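Local coordinates for ThiJ/pfpI family protein (Bacillus anthracis, PDB 3EFE) that is of unknown specific function but belongs to the DJ-1/PfpI family, whose members include chaperones and hydrolases, at residues D18-Y23 with A109-A114; P169-M174 with L194-K199. All coordinates share one frame; numbering follows the deposited sequence.

Contact 1 of 2, residues D18-Y23 with A109-A114; sequences DWEYGY and AAICGA
The carboxylate of Glu20 lies against the side chain of Cys112, where strand 107-111 breaks off into helix 113-119. This strand-turn-helix junction has the form of a nucleophile elbow, characteristic of the DJ-1/PfpI family and the wider glutaminase-like clan. The evidence is the backbone of Cys112, a non-glycine residue with positive phi (phi 71°, psi -127°) set between extended Ile111 and helical Ala114. Both carboxylate oxygens approach this residue: Glu20 OE1 is 3.3 Å from Cys112 CB, while Glu20 OE2 is 3.4 Å from Cys112 SG. A pairing of acidic and thiol side chains here is consistent with the reactive site of family relatives, although no reaction is established for this protein.

Ile111 gives the carboxylate and the stem of Glu20 an apolar neighbour. Its CG2 branch does most of the touching, 3.7 Å from Glu20 OE1 and 3.8 Å from Glu20 CB, and the two side chains cross obliquely. Glu20 reaches the elbow because CG is anti to its own carbonyl carbon (chi1 -76°) and the chain beyond CG is extended, which carries the carboxylate away from helix 18-30. The stem runs over the neighbouring Trp19: Glu20 CG stands 3.3 Å above one face of the indole, toward its rim, and Trp19 NE1 is hydrogen-bonded to Gly166 O. At the polar end, Gly82 N binds Glu20 OE1. The elbow itself is closed by a backbone bond from Ala114 N to Ile111 O, 3.2 Å long.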
loop_
_atom_site.group_PDB
_atom_site.type_symbol
_atom_site.label_atom_id
_atom_site.label_comp_id
_atom_site.label_asym_id
_atom_site.label_seq_id
_atom_site.Cartn_x
_atom_site.Cartn_y
_atom_site.Cartn_z
ATOM N N ASP D 18 2.846 -1.367 5.351
ATOM C CA ASP D 18 1.645 -1.358 4.508
ATOM C C ASP D 18 1.870 -1.008 3.056
ATOM O O ASP D 18 1.185 -1.547 2.162
ATOM C CB ASP D 18 0.610 -0.341 5.035
ATOM C CG ASP D 18 0.211 -0.608 6.511
ATOM O OD1 ASP D 18 -0.949 -0.935 6.800
ATOM O OD2 ASP D 18 1.080 -0.492 7.361
ATOM N N TRP D 19 2.829 -0.128 2.807
ATOM C CA TRP D 19 3.005 0.376 1.470
ATOM C C TRP D 19 3.693 -0.672 0.621
ATOM O O TRP D 19 3.698 -0.556 -0.579
ATOM C CB TRP D 19 3.724 1.706 1.466
ATOM C CG TRP D 19 5.106 1.600 1.761
ATOM C CD1 TRP D 19 6.108 1.443 0.868
ATOM C CD2 TRP D 19 5.699 1.594 3.047
ATOM N NE1 TRP D 19 7.254 1.351 1.493
ATOM C CE2 TRP D 19 7.055 1.416 2.847
ATOM C CE3 TRP D 19 5.191 1.646 4.364
ATOM C CZ2 TRP D 19 7.967 1.350 3.894
ATOM C CZ3 TRP D 19 6.074 1.614 5.394
ATOM C CH2 TRP D 19 7.459 1.439 5.163
ATOM N N GLU D 20 4.211 -1.735 1.242
ATOM C CA GLU D 20 5.195 -2.592 0.553
ATOM C C GLU D 20 4.483 -3.737 -0.213
ATOM O O GLU D 20 4.969 -4.189 -1.255
ATOM C CB GLU D 20 6.272 -3.076 1.504
ATOM C CG GLU D 20 7.252 -1.981 1.805
ATOM C CD GLU D 20 8.288 -2.327 2.747
ATOM O OE1 GLU D 20 8.346 -3.499 3.206
ATOM O OE2 GLU D 20 9.110 -1.401 3.013
ATOM N N TYR D 21 3.318 -4.134 0.259
ATOM C CA TYR D 21 2.554 -5.286 -0.317
ATOM C C TYR D 21 1.247 -4.892 -0.955
ATOM O O TYR D 21 0.674 -5.718 -1.595
ATOM C CB TYR D 21 2.318 -6.461 0.687
ATOM C CG TYR D 21 1.680 -5.972 1.905
ATOM C CD1 TYR D 21 0.321 -5.677 1.926
ATOM C CD2 TYR D 21 2.455 -5.620 3.032
ATOM C CE1 TYR D 21 -0.246 -5.106 3.042
ATOM C CE2 TYR D 21 1.870 -5.081 4.126
ATOM C CZ TYR D 21 0.545 -4.844 4.141
ATOM O OH TYR D 21 -0.022 -4.294 5.222
ATOM N N GLY D 22 0.838 -3.630 -0.878
ATOM C CA GLY D 22 -0.509 -3.214 -1.256
ATOM C C GLY D 22 -0.934 -3.389 -2.711
ATOM O O GLY D 22 -2.011 -3.860 -2.980
ATOM N N TYR D 23 -0.092 -2.922 -3.622
ATOM C CA TYR D 23 -0.185 -3.168 -5.052
ATOM C C TYR D 23 -0.254 -4.654 -5.384
ATOM O O TYR D 23 -1.147 -5.118 -6.134
ATOM C CB TYR D 23 1.050 -2.595 -5.738
ATOM C CG TYR D 23 1.207 -1.045 -5.827
ATOM C CD1 TYR D 23 0.285 -0.278 -6.503
ATOM C CD2 TYR D 23 2.323 -0.398 -5.279
ATOM C CE1 TYR D 23 0.440 1.054 -6.632
ATOM C CE2 TYR D 23 2.479 0.989 -5.367
ATOM C CZ TYR D 23 1.534 1.696 -6.060
ATOM O OH TYR D 23 1.634 3.053 -6.206
ATOM N N ALA D 109 8.801 -14.049 -2.353
ATOM C CA ALA D 109 8.900 -12.635 -2.699
ATOM C C ALA D 109 9.102 -11.912 -1.375
ATOM O O ALA D 109 8.159 -11.930 -0.554
ATOM C CB ALA D 109 7.605 -12.163 -3.369
ATOM N N ALA D 110 10.319 -11.343 -1.177
ATOM C CA ALA D 110 10.772 -10.635 0.060
ATOM C C ALA D 110 11.059 -9.188 -0.243
ATOM O O ALA D 110 11.716 -8.872 -1.204
ATOM C CB ALA D 110 12.051 -11.249 0.606
ATOM N N ILE D 111 10.583 -8.285 0.573
ATOM C CA ILE D 111 10.775 -6.856 0.305
ATOM C C ILE D 111 11.337 -6.300 1.620
ATOM O O ILE D 111 10.955 -6.717 2.706
ATOM C CB ILE D 111 9.485 -6.129 -0.200
ATOM C CG1 ILE D 111 9.782 -4.681 -0.522
ATOM C CG2 ILE D 111 8.228 -6.274 0.820
ATOM C CD1 ILE D 111 8.881 -4.076 -1.506
ATOM N N CYS D 112 12.349 -5.467 1.479
ATOM C CA CYS D 112 12.786 -4.578 2.510
ATOM C C CYS D 112 13.467 -5.359 3.631
ATOM O O CYS D 112 14.333 -6.135 3.345
ATOM C CB CYS D 112 11.636 -3.682 2.944
ATOM S SG CYS D 112 12.155 -2.292 4.100
ATOM N N GLY D 113 13.081 -5.209 4.879
ATOM C CA GLY D 113 13.753 -5.969 5.947
ATOM C C GLY D 113 13.564 -7.471 5.859
ATOM O O GLY D 113 14.330 -8.192 6.450
ATOM N N ALA D 114 12.535 -7.975 5.136
ATOM C CA ALA D 114 12.447 -9.449 4.926
ATOM C C ALA D 114 13.674 -10.009 4.140
ATOM O O ALA D 114 14.116 -11.111 4.334
ATOM C CB ALA D 114 11.129 -9.827 4.294
#

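Contact 2 of 2, residues P169-M174 with L194-K199; sequences PLEFAM and LNKTHK
Both methyls of Leu170 close on the CB of Asn195, with Leu170 CD2 at 3.5 Å and Leu170 CD1 at 3.6 Å from that one atom. Leu170 CD1 also approaches the backbone, 3.5 Å from Lys196 N, so the leucine end presses onto a helix turn as well as onto side chains. Buried Leu170 also rests on Trp191 and Tyr192 of the same opposing helix, and the Asn195 amide is tied to its own helix through ND2 and Trp191 O.

Here two helices meet: helix 169-179, which packs through Phe172 against strand 107-111 of the central mixed sheet, parallel but for its edge strand 155-158, and helix 185-197, which lies farther out from the sheet.

The other flank is looser and partly exposed. Glu171 and Lys196 cross there at about a right angle and join in a salt bridge, with Lys196 NZ 3.1 Å from Glu171 OE2. The ammonium arrives on the syn side of that oxygen, 17° out of the carboxylate plane. Tyr192 OH bonds to the same OE2, giving the oxygen two grips. His198 of the second subunit packs on Glu171 and Lys196, and His198 NE2 of this chain makes a weak hydrogen bond to Glu171 OE1 of the second subunit. Bending at chi2 of both residues brings the charged ends together, and Lys196 CD lies 4.0 Å from Leu170 CD1, where the polar flank adjoins the apolar one.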
loop_
_atom_site.group_PDB
_atom_site.type_symbol
_atom_site.label_atom_id
_atom_site.label_comp_id
_atom_site.label_asym_id
_atom_site.label_seq_id
_atom_site.Cartn_x
_atom_site.Cartn_y
_atom_site.Cartn_z
ATOM N N PRO D 169 7.865 -0.687 -4.111
ATOM C CA PRO D 169 6.742 -1.651 -4.155
ATOM C C PRO D 169 6.104 -1.964 -5.530
ATOM O O PRO D 169 5.568 -3.076 -5.725
ATOM C CB PRO D 169 5.725 -1.052 -3.195
ATOM C CG PRO D 169 6.138 0.342 -2.949
ATOM C CD PRO D 169 7.522 0.540 -3.365
ATOM N N LEU D 170 6.119 -1.012 -6.468
ATOM C CA LEU D 170 5.552 -1.223 -7.827
ATOM C C LEU D 170 6.411 -2.144 -8.600
ATOM O O LEU D 170 5.894 -3.016 -9.343
ATOM C CB LEU D 170 5.558 0.057 -8.638
ATOM C CG LEU D 170 4.327 0.855 -9.053
ATOM C CD1 LEU D 170 4.688 1.921 -10.159
ATOM C CD2 LEU D 170 3.191 -0.088 -9.499
ATOM N N GLU D 171 7.727 -1.886 -8.535
ATOM C CA GLU D 171 8.724 -2.745 -9.157
ATOM C C GLU D 171 8.688 -4.176 -8.571
ATOM O O GLU D 171 8.788 -5.164 -9.319
ATOM C CB GLU D 171 10.170 -2.169 -8.967
ATOM C CG GLU D 171 10.484 -1.048 -9.850
ATOM C CD GLU D 171 9.836 0.258 -9.418
ATOM O OE1 GLU D 171 9.363 0.427 -8.220
ATOM O OE2 GLU D 171 9.842 1.140 -10.319
ATOM N N PHE D 172 8.630 -4.249 -7.234
ATOM C CA PHE D 172 8.415 -5.497 -6.512
ATOM C C PHE D 172 7.190 -6.232 -7.059
ATOM O O PHE D 172 7.273 -7.408 -7.393
ATOM C CB PHE D 172 8.298 -5.217 -5.025
ATOM C CG PHE D 172 8.069 -6.458 -4.135
ATOM C CD1 PHE D 172 9.010 -7.497 -4.086
ATOM C CD2 PHE D 172 6.941 -6.561 -3.344
ATOM C CE1 PHE D 172 8.818 -8.565 -3.248
ATOM C CE2 PHE D 172 6.727 -7.674 -2.536
ATOM C CZ PHE D 172 7.700 -8.635 -2.430
ATOM N N ALA D 173 6.078 -5.534 -7.167
ATOM C CA ALA D 173 4.774 -6.117 -7.592
ATOM C C ALA D 173 4.855 -6.580 -9.042
ATOM O O ALA D 173 4.380 -7.640 -9.399
ATOM C CB ALA D 173 3.628 -5.089 -7.397
ATOM N N MET D 174 5.519 -5.775 -9.856
ATOM C CA MET D 174 5.730 -6.066 -11.244
ATOM C C MET D 174 6.519 -7.321 -11.466
ATOM O O MET D 174 6.174 -8.115 -12.311
ATOM C CB MET D 174 6.406 -4.867 -11.930
ATOM C CG MET D 174 6.325 -4.920 -13.486
ATOM S SD MET D 174 7.927 -5.108 -14.209
ATOM C CE MET D 174 8.491 -6.664 -13.642
ATOM N N LEU D 194 1.529 3.100 -16.159
ATOM C CA LEU D 194 0.428 3.969 -15.692
ATOM C C LEU D 194 0.696 4.378 -14.234
ATOM O O LEU D 194 0.679 5.549 -13.885
ATOM C CB LEU D 194 -0.922 3.257 -15.800
ATOM C CG LEU D 194 -2.162 3.936 -15.224
ATOM C CD1 LEU D 194 -2.492 5.239 -15.965
ATOM C CD2 LEU D 194 -3.346 2.938 -15.149
ATOM N N ASN D 195 0.948 3.386 -13.398
ATOM C CA ASN D 195 1.212 3.621 -12.017
ATOM C C ASN D 195 2.475 4.464 -11.774
ATOM O O ASN D 195 2.476 5.319 -10.935
ATOM C CB ASN D 195 1.249 2.272 -11.262
ATOM C CG ASN D 195 -0.130 1.701 -11.023
ATOM O OD1 ASN D 195 -0.804 2.125 -10.109
ATOM N ND2 ASN D 195 -0.559 0.752 -11.836
ATOM N N LYS D 196 3.531 4.239 -12.533
ATOM C CA LYS D 196 4.810 4.927 -12.396
ATOM C C LYS D 196 4.746 6.379 -12.924
ATOM O O LYS D 196 5.199 7.345 -12.307
ATOM C CB LYS D 196 5.849 4.139 -13.168
ATOM C CG LYS D 196 7.336 4.484 -12.878
ATOM C CD LYS D 196 7.765 4.093 -11.424
ATOM C CE LYS D 196 9.201 4.421 -11.177
ATOM N NZ LYS D 196 9.613 4.171 -9.743
ATOM N N THR D 197 4.132 6.524 -14.073
ATOM C CA THR D 197 4.207 7.717 -14.931
ATOM C C THR D 197 2.962 8.570 -14.849
ATOM O O THR D 197 3.008 9.746 -15.135
ATOM C CB THR D 197 4.452 7.132 -16.363
ATOM O OG1 THR D 197 5.877 6.946 -16.552
ATOM C CG2 THR D 197 3.785 7.859 -17.460
ATOM N N HIS D 198 1.842 7.944 -14.491
ATOM C CA HIS D 198 0.465 8.515 -14.531
ATOM C C HIS D 198 0.015 9.022 -15.875
ATOM O O HIS D 198 -0.905 9.801 -15.915
ATOM C CB HIS D 198 0.236 9.632 -13.507
ATOM C CG HIS D 198 0.817 9.343 -12.167
ATOM N ND1 HIS D 198 0.891 8.068 -11.657
ATOM C CD2 HIS D 198 1.365 10.160 -11.244
ATOM C CE1 HIS D 198 1.482 8.102 -10.489
ATOM N NE2 HIS D 198 1.815 9.356 -10.232
ATOM N N LYS D 199 0.665 8.610 -16.965
ATOM C CA LYS D 199 0.312 9.142 -18.282
ATOM C C LYS D 199 -0.885 8.337 -18.762
ATOM O O LYS D 199 -0.925 7.145 -18.607
ATOM C CB LYS D 199 1.479 9.083 -19.285
ATOM C CG LYS D 199 2.589 10.015 -18.948
ATOM C CD LYS D 199 3.627 10.212 -20.044
ATOM C CE LYS D 199 3.104 11.232 -21.127
ATOM N NZ LYS D 199 3.331 10.725 -22.612
#

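In the fold
Both segments of contact 1 precede those of contact 2 in the chain, and the contact centres lie about 14 Å apart. Helix 169-179 bridges them: Phe172 packs on Ala109 and Ile111 of strand 107-111, with Phe172 CG 3.6 Å from Ile111 CD1, while Pro169 CB comes within 3.3 Å of Trp19 O on helix 18-30. The centre of contact 1 lies about 6 Å from the chain centre and that of contact 2 about 15 Å, so the pair runs outward from the sheet to helix 185-197. Both contacts touch the second subunit, where Trp19 meets Tyr23 of that subunit, so the surroundings of the elbow extend into the dimer interface.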